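Local coordinates for protein methylglyoxal reductase (NADPH-dependent) (Candida albicans SC5314, PDB 6KWS) that probably reduces methylglyoxal to a hydroxy-carbonyl product with NADPH as the hydride donor, as a Rossmann-fold member of the dihydroflavonol-4-reductase subfamily, at residues N88-V92 / E93-L97; Y320-L323 / E324-V327; A171-A174 / A175-I179; E206-Q209 / S210-S214; K297-I300 / A301-A305. The protein carries 1 engineered substitution. All coordinates share one frame; numbering follows the deposited sequence.

Contact 1: N88-V92 / E93-L97; sequences NVTDV and EKELL
With CG opposite the carbonyl carbon (chi1 -75°) and its chain straight beyond, E95 reaches back along the turn to T90, while D91, whose CG lies opposite the backbone N (chi1 -174°), leans forward to E93. Two carboxylates thus hold the start of the helix from both directions. E95 OE1 accepts from T90 N at 2.7 Å on its syn side, the N-H lying somewhat out of the carboxylate plane. D91 is the N-cap: its OD2 accepts from E93 N at 2.6 Å, met from above the carboxylate plane, and its backbone O receives E95 N at 3.1 Å. V92 O accepts twice, from L96 N at 3.0 Å and from L97 N at 3.2 Å, the second bond belonging to a wider pi-type turn. This is the entry to helix 92-114, which carries the chain from strand 75-80 to the adjacent parallel strand 120-124 in a right-handed beta-alpha-beta crossover of the Rossmann fold. On the apolar side V89 and L96 cross at about a right angle, CG1 of V89 standing 3.8 Å from CD1 of L96, and V92 CG1 approaches the same L96 methyl at 4.1 Å. The E93 carboxylate points away from the turn, its OE2 hydrogen-bonded by W153 NE1, and L97 packs against W153 and, on helix 160-181, F170.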
loop_
_atom_site.group_PDB
_atom_site.type_symbol
_atom_site.label_atom_id
_atom_site.label_comp_id
_atom_site.label_asym_id
_atom_site.label_seq_id
_atom_site.Cartn_x
_atom_site.Cartn_y
_atom_site.Cartn_z
ATOM N N ASN A 88 9.292 -16.026 3.591
ATOM C CA ASN A 88 9.768 -16.446 4.907
ATOM C C ASN A 88 11.262 -16.194 4.973
ATOM O O ASN A 88 12.037 -16.723 4.161
ATOM C CB ASN A 88 9.474 -17.913 5.231
ATOM C CG ASN A 88 10.075 -18.374 6.585
ATOM O OD1 ASN A 88 10.602 -17.560 7.358
ATOM N ND2 ASN A 88 9.957 -19.668 6.884
ATOM N N VAL A 89 11.655 -15.449 6.002
ATOM C CA VAL A 89 12.884 -14.668 6.005
ATOM C C VAL A 89 13.912 -15.350 6.898
ATOM O O VAL A 89 13.671 -15.560 8.091
ATOM C CB VAL A 89 12.596 -13.229 6.460
ATOM C CG1 VAL A 89 13.749 -12.310 6.173
ATOM C CG2 VAL A 89 11.299 -12.751 5.770
ATOM N N THR A 90 15.048 -15.718 6.313
ATOM C CA THR A 90 16.170 -16.250 7.079
ATOM C C THR A 90 17.099 -15.119 7.512
ATOM O O THR A 90 17.071 -14.712 8.680
ATOM C CB THR A 90 16.928 -17.292 6.255
ATOM O OG1 THR A 90 16.009 -18.294 5.801
ATOM C CG2 THR A 90 18.049 -17.939 7.081
ATOM N N ASP A 91 17.938 -14.623 6.594
ATOM C CA ASP A 91 18.718 -13.413 6.833
ATOM C C ASP A 91 17.893 -12.217 6.398
ATOM O O ASP A 91 17.629 -12.032 5.207
ATOM C CB ASP A 91 20.054 -13.396 6.087
ATOM C CG ASP A 91 20.921 -12.167 6.465
ATOM O OD1 ASP A 91 22.118 -12.149 6.102
ATOM O OD2 ASP A 91 20.429 -11.229 7.155
ATOM N N VAL A 92 17.524 -11.387 7.366
ATOM C CA VAL A 92 16.812 -10.158 7.063
ATOM C C VAL A 92 17.661 -9.212 6.221
ATOM O O VAL A 92 17.124 -8.441 5.422
ATOM C CB VAL A 92 16.367 -9.512 8.385
ATOM C CG1 VAL A 92 15.615 -8.237 8.129
ATOM C CG2 VAL A 92 15.510 -10.500 9.171
ATOM N N GLU A 93 18.987 -9.247 6.376
ATOM C CA GLU A 93 19.816 -8.274 5.666
ATOM C C GLU A 93 19.815 -8.525 4.161
ATOM O O GLU A 93 19.596 -7.598 3.370
ATOM C CB GLU A 93 21.248 -8.272 6.204
ATOM C CG GLU A 93 22.069 -7.093 5.655
ATOM C CD GLU A 93 23.362 -6.817 6.425
ATOM O OE1 GLU A 93 23.832 -7.707 7.186
ATOM O OE2 GLU A 93 23.902 -5.691 6.270
ATOM N N LYS A 94 20.072 -9.770 3.740
ATOM C CA LYS A 94 20.149 -10.046 2.308
ATOM C C LYS A 94 18.769 -10.226 1.682
ATOM O O LYS A 94 18.589 -9.947 0.493
ATOM C CB LYS A 94 21.011 -11.294 2.035
ATOM C CG LYS A 94 22.464 -11.201 2.532
ATOM C CD LYS A 94 23.139 -9.852 2.162
ATOM C CE LYS A 94 24.609 -10.011 1.670
ATOM N NZ LYS A 94 25.599 -9.069 2.305
ATOM N N GLU A 95 17.788 -10.683 2.440
ATOM C CA GLU A 95 16.499 -10.989 1.837
ATOM C C GLU A 95 15.511 -9.827 1.876
ATOM O O GLU A 95 14.566 -9.814 1.079
ATOM C CB GLU A 95 15.875 -12.224 2.504
ATOM C CG GLU A 95 16.535 -13.553 2.076
ATOM C CD GLU A 95 15.991 -14.774 2.832
ATOM O OE1 GLU A 95 16.279 -14.914 4.045
ATOM O OE2 GLU A 95 15.284 -15.608 2.213
ATOM N N LEU A 96 15.711 -8.841 2.751
ATOM C CA LEU A 96 14.762 -7.742 2.878
ATOM C C LEU A 96 15.385 -6.365 2.699
ATOM O O LEU A 96 14.876 -5.564 1.899
ATOM C CB LEU A 96 14.061 -7.814 4.237
ATOM C CG LEU A 96 12.862 -8.752 4.312
ATOM C CD1 LEU A 96 12.344 -8.854 5.752
ATOM C CD2 LEU A 96 11.778 -8.275 3.370
ATOM N N LEU A 97 16.464 -6.048 3.427
ATOM C CA LEU A 97 16.925 -4.661 3.498
ATOM C C LEU A 97 17.674 -4.242 2.241
ATOM O O LEU A 97 17.343 -3.218 1.629
ATOM C CB LEU A 97 17.795 -4.454 4.730
ATOM C CG LEU A 97 16.966 -4.402 6.007
ATOM C CD1 LEU A 97 17.862 -4.513 7.224
ATOM C CD2 LEU A 97 16.164 -3.107 6.034
#

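Contact 2: Y320-L323 / E324-V327; sequences YYNL and EQSV
N322 and Q325 grip each other in both directions, the reciprocal exchange that defines a capping box. OD1 of N322 accepts from Q325 N at 2.9 Å in an almost straight bond (N-H...O 175°), and OE1 of Q325 accepts from N322 N at 3.0 Å, here in the carbonyl plane and on a lone pair. Each residue therefore gives one backbone N-H and one side-chain carbonyl oxygen, which probably restrains the rotation of both amides. Their side chains cross at about a right angle, with the amide planes 40° apart. The cap depends on the first torsion of N322, which sets CG between the backbone N and the carbonyl carbon (chi1 64°) and so folds OD1 over the first turn. Beneath the cap the regular helix ladder starts: S326 N bonds to N322 O at 3.0 Å and V327 N to L323 O at 2.7 Å. Just outside it, CD1 of Y321 lies 3.8 Å from Q325 OE1, while L323 CD2 meets V327 CG2 at 3.5 Å. A second shell steadies the approach: the Y321 ring makes a cation-pi contact with R241, Y321 N bonds to D242 and Y321 O to S265. The hydroxyl of S326 is engaged by D239 OD2. Helix 323-337 accordingly begins against the large sheet, with L323 and S326 on W237 of strand 234-239, and L323 and V327 turned to I276 of helix 270-280.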
loop_
_atom_site.group_PDB
_atom_site.type_symbol
_atom_site.label_atom_id
_atom_site.label_comp_id
_atom_site.label_asym_id
_atom_site.label_seq_id
_atom_site.Cartn_x
_atom_site.Cartn_y
_atom_site.Cartn_z
ATOM N N TYR A 320 -12.766 9.758 2.969
ATOM C CA TYR A 320 -12.378 8.355 3.054
ATOM C C TYR A 320 -13.560 7.493 3.468
ATOM O O TYR A 320 -14.456 7.943 4.196
ATOM C CB TYR A 320 -11.280 8.142 4.093
ATOM C CG TYR A 320 -9.956 8.847 3.875
ATOM C CD1 TYR A 320 -9.646 9.495 2.682
ATOM C CD2 TYR A 320 -9.003 8.835 4.875
ATOM C CE1 TYR A 320 -8.428 10.122 2.517
ATOM C CE2 TYR A 320 -7.805 9.448 4.720
ATOM C CZ TYR A 320 -7.516 10.089 3.550
ATOM O OH TYR A 320 -6.288 10.684 3.451
ATOM N N TYR A 321 -13.539 6.231 3.035
ATOM C CA TYR A 321 -14.375 5.220 3.680
ATOM C C TYR A 321 -14.091 5.169 5.184
ATOM O O TYR A 321 -12.999 5.522 5.644
ATOM C CB TYR A 321 -14.106 3.846 3.079
ATOM C CG TYR A 321 -14.574 3.662 1.664
ATOM C CD1 TYR A 321 -15.873 3.261 1.399
ATOM C CD2 TYR A 321 -13.712 3.854 0.585
ATOM C CE1 TYR A 321 -16.306 3.070 0.105
ATOM C CE2 TYR A 321 -14.143 3.670 -0.726
ATOM C CZ TYR A 321 -15.444 3.273 -0.952
ATOM O OH TYR A 321 -15.922 3.062 -2.232
ATOM N N ASN A 322 -15.074 4.715 5.962
ATOM C CA ASN A 322 -14.840 4.518 7.389
ATOM C C ASN A 322 -14.651 3.025 7.689
ATOM O O ASN A 322 -14.757 2.171 6.796
ATOM C CB ASN A 322 -15.969 5.129 8.222
ATOM C CG ASN A 322 -17.332 4.459 7.987
ATOM O OD1 ASN A 322 -17.444 3.237 7.832
ATOM N ND2 ASN A 322 -18.382 5.274 7.987
ATOM N N LEU A 323 -14.373 2.709 8.964
ATOM C CA LEU A 323 -14.099 1.321 9.342
ATOM C C LEU A 323 -15.237 0.394 8.925
ATOM O O LEU A 323 -14.996 -0.656 8.311
ATOM C CB LEU A 323 -13.858 1.194 10.844
ATOM C CG LEU A 323 -12.659 0.368 11.329
ATOM C CD1 LEU A 323 -13.006 -0.413 12.566
ATOM C CD2 LEU A 323 -12.041 -0.537 10.273
ATOM N N GLU A 324 -16.485 0.757 9.255
ATOM C CA GLU A 324 -17.598 -0.155 8.993
ATOM C C GLU A 324 -17.754 -0.424 7.498
ATOM O O GLU A 324 -17.918 -1.577 7.092
ATOM C CB GLU A 324 -18.903 0.391 9.593
ATOM C CG GLU A 324 -20.200 -0.411 9.241
ATOM C CD GLU A 324 -20.824 -0.040 7.876
ATOM O OE1 GLU A 324 -21.194 -0.971 7.107
ATOM O OE2 GLU A 324 -20.930 1.180 7.569
ATOM N N GLN A 325 -17.711 0.613 6.661
ATOM C CA GLN A 325 -17.802 0.367 5.227
ATOM C C GLN A 325 -16.670 -0.531 4.765
ATOM O O GLN A 325 -16.891 -1.537 4.082
ATOM C CB GLN A 325 -17.780 1.683 4.451
ATOM C CG GLN A 325 -18.666 2.722 5.049
ATOM C CD GLN A 325 -18.638 4.019 4.294
ATOM O OE1 GLN A 325 -17.660 4.772 4.363
ATOM N NE2 GLN A 325 -19.717 4.303 3.569
ATOM N N SER A 326 -15.445 -0.184 5.152
ATOM C CA SER A 326 -14.278 -0.909 4.682
ATOM C C SER A 326 -14.327 -2.360 5.134
ATOM O O SER A 326 -14.115 -3.283 4.335
ATOM C CB SER A 326 -13.014 -0.212 5.185
ATOM O OG SER A 326 -11.866 -0.684 4.500
ATOM N N VAL A 327 -14.622 -2.585 6.418
ATOM C CA VAL A 327 -14.694 -3.954 6.924
ATOM C C VAL A 327 -15.811 -4.718 6.237
ATOM O O VAL A 327 -15.622 -5.866 5.808
ATOM C CB VAL A 327 -14.868 -3.957 8.451
ATOM C CG1 VAL A 327 -15.197 -5.358 8.937
ATOM C CG2 VAL A 327 -13.615 -3.456 9.097
#

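Contact 3: A171-A174 / A175-I179; sequences AEKA and AWDFI
E172 and W176, one turn apart on a single helix, lie side by side and point the same way, and their polar ends join. The indole NE1 donates to E172 OE1 at 2.9 Å, and the oxygen sits at the ring edge almost exactly in the indole plane. The carboxylate itself is rotated, its plane 57° from the ring, and OE1 receives the bond on its anti side. E172 can reach because CG is roughly opposite the backbone N (chi1 -152°) and the chain stays extended. The carboxylate has further partners: OE1 forms a salt bridge with R260 NE and OE2 hydrogen-bonds S125 OG. Such a buried carboxylate would probably stay charged with arginine so near. On another flank K173 and D177 cross obliquely, CD of K173 lying 3.3 Å from D177 OD1; the amine does not close a salt bridge, NZ being 5.1 Å from that oxygen. The backbone is plain alpha-helix, as in D177 N to K173 O at 3.0 Å. Helix 160-181 lies between strand 188-194, where E172 and W176 touch T191, and helix 92-114, where A171 meets A100 and T104 and F178 meets L108 and Q109.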
loop_
_atom_site.group_PDB
_atom_site.type_symbol
_atom_site.label_atom_id
_atom_site.label_comp_id
_atom_site.label_asym_id
_atom_site.label_seq_id
_atom_site.Cartn_x
_atom_site.Cartn_y
_atom_site.Cartn_z
ATOM N N ALA A 171 14.073 1.755 2.261
ATOM C CA ALA A 171 13.658 1.909 0.863
ATOM C C ALA A 171 13.247 3.343 0.558
ATOM O O ALA A 171 13.635 3.901 -0.473
ATOM C CB ALA A 171 12.510 0.959 0.528
ATOM N N GLU A 172 12.460 3.963 1.447
ATOM C CA GLU A 172 12.040 5.339 1.193
ATOM C C GLU A 172 13.188 6.317 1.414
ATOM O O GLU A 172 13.314 7.311 0.681
ATOM C CB GLU A 172 10.845 5.718 2.071
ATOM C CG GLU A 172 9.957 6.797 1.415
ATOM C CD GLU A 172 9.103 7.588 2.406
ATOM O OE1 GLU A 172 9.000 8.825 2.248
ATOM O OE2 GLU A 172 8.526 6.983 3.339
ATOM N N LYS A 173 14.014 6.070 2.441
ATOM C CA LYS A 173 15.192 6.900 2.653
ATOM C C LYS A 173 16.041 6.917 1.391
ATOM O O LYS A 173 16.571 7.959 0.995
ATOM C CB LYS A 173 15.987 6.383 3.853
ATOM C CG LYS A 173 16.885 7.376 4.528
ATOM C CD LYS A 173 18.310 7.219 4.118
ATOM C CE LYS A 173 19.224 7.838 5.025
ATOM N NZ LYS A 173 18.929 7.480 6.343
ATOM N N ALA A 174 16.099 5.782 0.696
ATOM C CA ALA A 174 16.927 5.681 -0.494
ATOM C C ALA A 174 16.360 6.506 -1.646
ATOM O O ALA A 174 17.120 7.107 -2.416
ATOM C CB ALA A 174 17.068 4.213 -0.885
ATOM N N ALA A 175 15.030 6.539 -1.790
ATOM C CA ALA A 175 14.420 7.328 -2.858
ATOM C C ALA A 175 14.701 8.816 -2.691
ATOM O O ALA A 175 15.056 9.496 -3.660
ATOM C CB ALA A 175 12.915 7.084 -2.908
ATOM N N TRP A 176 14.519 9.353 -1.475
ATOM C CA TRP A 176 14.778 10.775 -1.270
ATOM C C TRP A 176 16.257 11.078 -1.406
ATOM O O TRP A 176 16.630 12.126 -1.954
ATOM C CB TRP A 176 14.266 11.241 0.089
ATOM C CG TRP A 176 12.784 11.199 0.206
ATOM C CD1 TRP A 176 12.056 10.386 1.016
ATOM C CD2 TRP A 176 11.838 11.990 -0.524
ATOM N NE1 TRP A 176 10.722 10.630 0.853
ATOM C CE2 TRP A 176 10.557 11.605 -0.094
ATOM C CE3 TRP A 176 11.949 12.987 -1.498
ATOM C CZ2 TRP A 176 9.388 12.181 -0.603
ATOM C CZ3 TRP A 176 10.791 13.562 -2.000
ATOM C CH2 TRP A 176 9.525 13.160 -1.546
ATOM N N ASP A 177 17.116 10.175 -0.920
ATOM C CA ASP A 177 18.543 10.324 -1.188
ATOM C C ASP A 177 18.796 10.455 -2.680
ATOM O O ASP A 177 19.589 11.298 -3.106
ATOM C CB ASP A 177 19.351 9.153 -0.618
ATOM C CG ASP A 177 19.472 9.204 0.896
ATOM O OD1 ASP A 177 20.066 8.259 1.477
ATOM O OD2 ASP A 177 18.957 10.180 1.507
ATOM N N PHE A 178 18.102 9.665 -3.496
ATOM C CA PHE A 178 18.417 9.664 -4.913
ATOM C C PHE A 178 18.145 11.021 -5.525
ATOM O O PHE A 178 19.002 11.585 -6.212
ATOM C CB PHE A 178 17.633 8.585 -5.647
ATOM C CG PHE A 178 17.969 8.506 -7.113
ATOM C CD1 PHE A 178 17.406 9.395 -8.026
ATOM C CD2 PHE A 178 18.866 7.561 -7.576
ATOM C CE1 PHE A 178 17.733 9.335 -9.368
ATOM C CE2 PHE A 178 19.191 7.498 -8.925
ATOM C CZ PHE A 178 18.624 8.387 -9.818
ATOM N N ILE A 179 16.953 11.562 -5.300
ATOM C CA ILE A 179 16.629 12.802 -5.988
ATOM C C ILE A 179 17.347 13.981 -5.348
ATOM O O ILE A 179 17.628 14.977 -6.021
ATOM C CB ILE A 179 15.109 13.018 -6.032
ATOM C CG1 ILE A 179 14.565 13.138 -4.621
ATOM C CG2 ILE A 179 14.442 11.855 -6.758
ATOM C CD1 ILE A 179 13.703 14.343 -4.411
#

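Contact 4: E206-Q209 / S210-S214; sequences EIKQ and SLNTS
The flat peptide that S210 forms with L211 is met by the side chain of K208, whose methylenes pass across its oxygen end: CG of K208 is 3.2 Å and CE 3.3 Å from S210 O. A second flat group, the amide of N212, lies at the far end of the lysine. The two side chains cross at about a right angle, K208 NZ coming within 4.0 Å of N212 CG, obliquely to the amide plane. A bend at chi3 (-56°) turns the end of the lysine that way. On the other side of the loop L211 CD2 approaches I207 CG2 at 4.3 Å, a light apolar contact, and stands 3.7 Å from K208 O. Outside the two segments, Q209 O accepts from N219 ND2, and I207 and L211 pack on helix 323-337 at A337 and I334. Further along, T213 OG1 receives S215 N in an ST turn that leads toward helix 216-222. The whole is an irregular surface loop following strand 196-198 of the Rossmann-type sheet, and it lies near the NADPH site, which is empty in this chain, the L211 side chain being about 7 Å from that of F12, an NADPH-binding residue.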
loop_
_atom_site.group_PDB
_atom_site.type_symbol
_atom_site.label_atom_id
_atom_site.label_comp_id
_atom_site.label_asym_id
_atom_site.label_seq_id
_atom_site.Cartn_x
_atom_site.Cartn_y
_atom_site.Cartn_z
ATOM N N GLU A 206 -10.342 -12.880 -7.475
ATOM C CA GLU A 206 -8.998 -12.981 -6.922
ATOM C C GLU A 206 -8.943 -13.635 -5.540
ATOM O O GLU A 206 -7.838 -13.970 -5.084
ATOM C CB GLU A 206 -8.382 -11.578 -6.867
ATOM C CG GLU A 206 -8.310 -10.826 -8.212
ATOM C CD GLU A 206 -7.496 -11.583 -9.280
ATOM O OE1 GLU A 206 -8.077 -12.487 -9.918
ATOM O OE2 GLU A 206 -6.282 -11.296 -9.460
ATOM N N ILE A 207 -10.085 -13.843 -4.872
ATOM C CA ILE A 207 -10.049 -14.270 -3.479
ATOM C C ILE A 207 -9.603 -15.714 -3.395
ATOM O O ILE A 207 -10.151 -16.612 -4.053
ATOM C CB ILE A 207 -11.392 -14.058 -2.772
ATOM C CG1 ILE A 207 -11.566 -12.585 -2.438
ATOM C CG2 ILE A 207 -11.417 -14.797 -1.468
ATOM C CD1 ILE A 207 -12.270 -11.819 -3.499
ATOM N N LYS A 208 -8.557 -15.911 -2.647
ATOM C CA LYS A 208 -8.132 -17.202 -2.198
ATOM C C LYS A 208 -8.566 -17.374 -0.760
ATOM O O LYS A 208 -9.266 -16.526 -0.164
ATOM C CB LYS A 208 -6.617 -17.331 -2.337
ATOM C CG LYS A 208 -5.914 -15.997 -2.115
ATOM C CD LYS A 208 -4.485 -15.965 -2.630
ATOM C CE LYS A 208 -3.649 -17.067 -2.017
ATOM N NZ LYS A 208 -2.392 -17.285 -2.788
ATOM N N GLN A 209 -8.076 -18.453 -0.191
ATOM C CA GLN A 209 -8.476 -18.891 1.126
ATOM C C GLN A 209 -7.832 -18.077 2.213
ATOM O O GLN A 209 -8.443 -17.819 3.249
ATOM C CB GLN A 209 -8.038 -20.324 1.278
ATOM C CG GLN A 209 -8.821 -21.082 2.285
ATOM C CD GLN A 209 -10.111 -21.473 1.604
ATOM O OE1 GLN A 209 -10.292 -21.253 0.418
ATOM N NE2 GLN A 209 -10.970 -22.147 2.357
ATOM N N SER A 210 -6.558 -17.790 2.014
ATOM C CA SER A 210 -5.724 -16.935 2.831
ATOM C C SER A 210 -5.391 -15.741 1.947
ATOM O O SER A 210 -4.817 -15.907 0.864
ATOM C CB SER A 210 -4.462 -17.680 3.264
ATOM O OG SER A 210 -3.920 -17.093 4.426
ATOM N N LEU A 211 -5.850 -14.560 2.344
ATOM C CA LEU A 211 -5.462 -13.346 1.637
ATOM C C LEU A 211 -3.973 -13.113 1.846
ATOM O O LEU A 211 -3.448 -13.265 2.958
ATOM C CB LEU A 211 -6.272 -12.136 2.118
ATOM C CG LEU A 211 -7.811 -12.192 2.156
ATOM C CD1 LEU A 211 -8.402 -10.803 2.004
ATOM C CD2 LEU A 211 -8.377 -13.125 1.099
ATOM N N ASN A 212 -3.282 -12.772 0.768
ATOM C CA ASN A 212 -1.872 -12.436 0.898
ATOM C C ASN A 212 -1.663 -10.967 1.284
ATOM O O ASN A 212 -0.516 -10.532 1.451
ATOM C CB ASN A 212 -1.127 -12.800 -0.399
ATOM C CG ASN A 212 -0.844 -14.315 -0.516
ATOM O OD1 ASN A 212 -0.780 -15.034 0.492
ATOM N ND2 ASN A 212 -0.668 -14.793 -1.749
ATOM N N THR A 213 -2.759 -10.220 1.485
ATOM C CA THR A 213 -2.772 -8.795 1.775
ATOM C C THR A 213 -2.942 -8.548 3.272
ATOM O O THR A 213 -2.912 -9.465 4.101
ATOM C CB THR A 213 -3.904 -8.073 1.022
ATOM O OG1 THR A 213 -5.124 -8.128 1.791
ATOM C CG2 THR A 213 -4.153 -8.686 -0.360
ATOM N N SER A 214 -3.157 -7.279 3.620
ATOM C CA SER A 214 -3.388 -6.893 5.001
ATOM C C SER A 214 -4.824 -7.133 5.449
ATOM O O SER A 214 -5.106 -7.107 6.651
ATOM C CB SER A 214 -3.035 -5.428 5.190
ATOM O OG SER A 214 -2.846 -5.187 6.565
#

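Contact 5: K297-I300 / A301-A305; sequences KSVI and AESLA
V299 and S303 form the close-knit part of this helical turn. The hydroxyl of S303 donates to V299 O at 2.8 Å, from a position tilted out of the carbonyl plane. Its first torsion (chi1 68°) sets OG between the backbone N and the carbonyl carbon, which folds the hydroxyl back onto the preceding turn and within reach of that oxygen. V299 O is also approached by S303 N at 3.0 Å and by E302 N at 3.3 Å, but both of those bonds are weak and poorly aligned. Earlier, A301 N bonds to K297 O at 3.0 Å, and E302 N to S298 O at 2.8 Å, the second already less straight. Beside this polar core I300 and L304 touch lightly, CG1 of I300 to CD1 of L304 at 4.3 Å, and both lean on R267 of strand 260-269, with V299 and I300 also against T269. The other flank is loose and faces solvent. S298, A301 and E302 are exposed there, and the extended side chain of E302 runs alongside S298 O, OE1 standing 3.4 Å from it without a bond, both being acceptors. Past the helix A305 O is taken by R267 NH2, and the backbone of A305 pairs with E136. The chemistry is that of a late helical turn: as main-chain N-H groups become poorly aimed, the serine hydroxyl, itself weakly bonded by K234 NZ, supplements their weak bonds to the carbonyl.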
loop_
_atom_site.group_PDB
_atom_site.type_symbol
_atom_site.label_atom_id
_atom_site.label_comp_id
_atom_site.label_asym_id
_atom_site.label_seq_id
_atom_site.Cartn_x
_atom_site.Cartn_y
_atom_site.Cartn_z
ATOM N N LYS A 297 -12.156 1.104 22.214
ATOM C CA LYS A 297 -12.065 2.561 22.373
ATOM C C LYS A 297 -11.115 2.950 23.501
ATOM O O LYS A 297 -10.322 3.889 23.351
ATOM C CB LYS A 297 -13.447 3.186 22.590
ATOM C CG LYS A 297 -14.313 3.155 21.302
ATOM C CD LYS A 297 -13.445 3.427 20.035
ATOM C CE LYS A 297 -14.132 3.019 18.699
ATOM N NZ LYS A 297 -13.170 2.750 17.533
ATOM N N SER A 298 -11.166 2.240 24.633
ATOM C CA SER A 298 -10.220 2.546 25.703
ATOM C C SER A 298 -8.805 2.140 25.328
ATOM O O SER A 298 -7.855 2.839 25.689
ATOM C CB SER A 298 -10.628 1.879 27.016
ATOM O OG SER A 298 -11.933 2.291 27.391
ATOM N N VAL A 299 -8.637 1.038 24.594
ATOM C CA VAL A 299 -7.294 0.601 24.221
ATOM C C VAL A 299 -6.651 1.585 23.239
ATOM O O VAL A 299 -5.469 1.926 23.368
ATOM C CB VAL A 299 -7.330 -0.829 23.652
ATOM C CG1 VAL A 299 -5.967 -1.234 23.093
ATOM C CG2 VAL A 299 -7.736 -1.808 24.739
ATOM N N ILE A 300 -7.412 2.046 22.238
ATOM C CA ILE A 300 -6.886 3.028 21.294
ATOM C C ILE A 300 -6.591 4.341 22.004
ATOM O O ILE A 300 -5.564 4.990 21.761
ATOM C CB ILE A 300 -7.884 3.227 20.143
ATOM C CG1 ILE A 300 -7.970 1.974 19.274
ATOM C CG2 ILE A 300 -7.531 4.433 19.299
ATOM C CD1 ILE A 300 -9.298 1.875 18.525
ATOM N N ALA A 301 -7.505 4.767 22.877
ATOM C CA ALA A 301 -7.290 5.998 23.617
ATOM C C ALA A 301 -6.061 5.895 24.502
ATOM O O ALA A 301 -5.317 6.868 24.656
ATOM C CB ALA A 301 -8.526 6.321 24.448
ATOM N N GLU A 302 -5.813 4.718 25.068
ATOM C CA GLU A 302 -4.809 4.577 26.114
ATOM C C GLU A 302 -3.410 4.265 25.602
ATOM O O GLU A 302 -2.448 4.498 26.337
ATOM C CB GLU A 302 -5.207 3.474 27.105
ATOM C CG GLU A 302 -5.988 3.979 28.300
ATOM C CD GLU A 302 -6.882 2.919 28.938
ATOM O OE1 GLU A 302 -6.715 1.710 28.639
ATOM O OE2 GLU A 302 -7.754 3.310 29.749
ATOM N N SER A 303 -3.256 3.736 24.378
ATOM C CA SER A 303 -1.961 3.152 24.037
ATOM C C SER A 303 -1.488 3.428 22.608
ATOM O O SER A 303 -0.571 2.735 22.135
ATOM C CB SER A 303 -1.976 1.630 24.241
ATOM O OG SER A 303 -2.827 0.989 23.309
ATOM N N LEU A 304 -2.071 4.405 21.907
ATOM C CA LEU A 304 -1.628 4.750 20.562
ATOM C C LEU A 304 -1.448 6.254 20.417
ATOM O O LEU A 304 -2.268 7.038 20.906
ATOM C CB LEU A 304 -2.621 4.268 19.505
ATOM C CG LEU A 304 -2.700 2.755 19.308
ATOM C CD1 LEU A 304 -3.808 2.399 18.321
ATOM C CD2 LEU A 304 -1.354 2.227 18.845
ATOM N N ALA A 305 -0.381 6.651 19.723
ATOM C CA ALA A 305 -0.245 8.041 19.325
ATOM C C ALA A 305 -1.430 8.472 18.466
ATOM O O ALA A 305 -2.194 7.658 17.946
ATOM C CB ALA A 305 1.050 8.267 18.549
#

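How the contacts relate
Along the chain the order is contact 1, 3, 4, 5 and 2. Contacts 1 and 3 lie on two packed helices, 92-114 and 160-181, that flank the Rossmann-type sheet; their centres are 20 Å apart and their nearest atoms about 6 Å. Contact 2 is on the opposite side of the chain's centre from both, 34 Å from contact 1 between centres. Helix 323-337 connects contacts 2 and 4, beginning at the first and covering the loop of the second, while the nearest atoms of contacts 5 and 2 are about 6 Å apart, near strand 260-269. Contacts 1 to 4 each have a side chain within about 6 to 8 Å of that of an NADPH-binding residue, whereas contact 5 lies away from those sites.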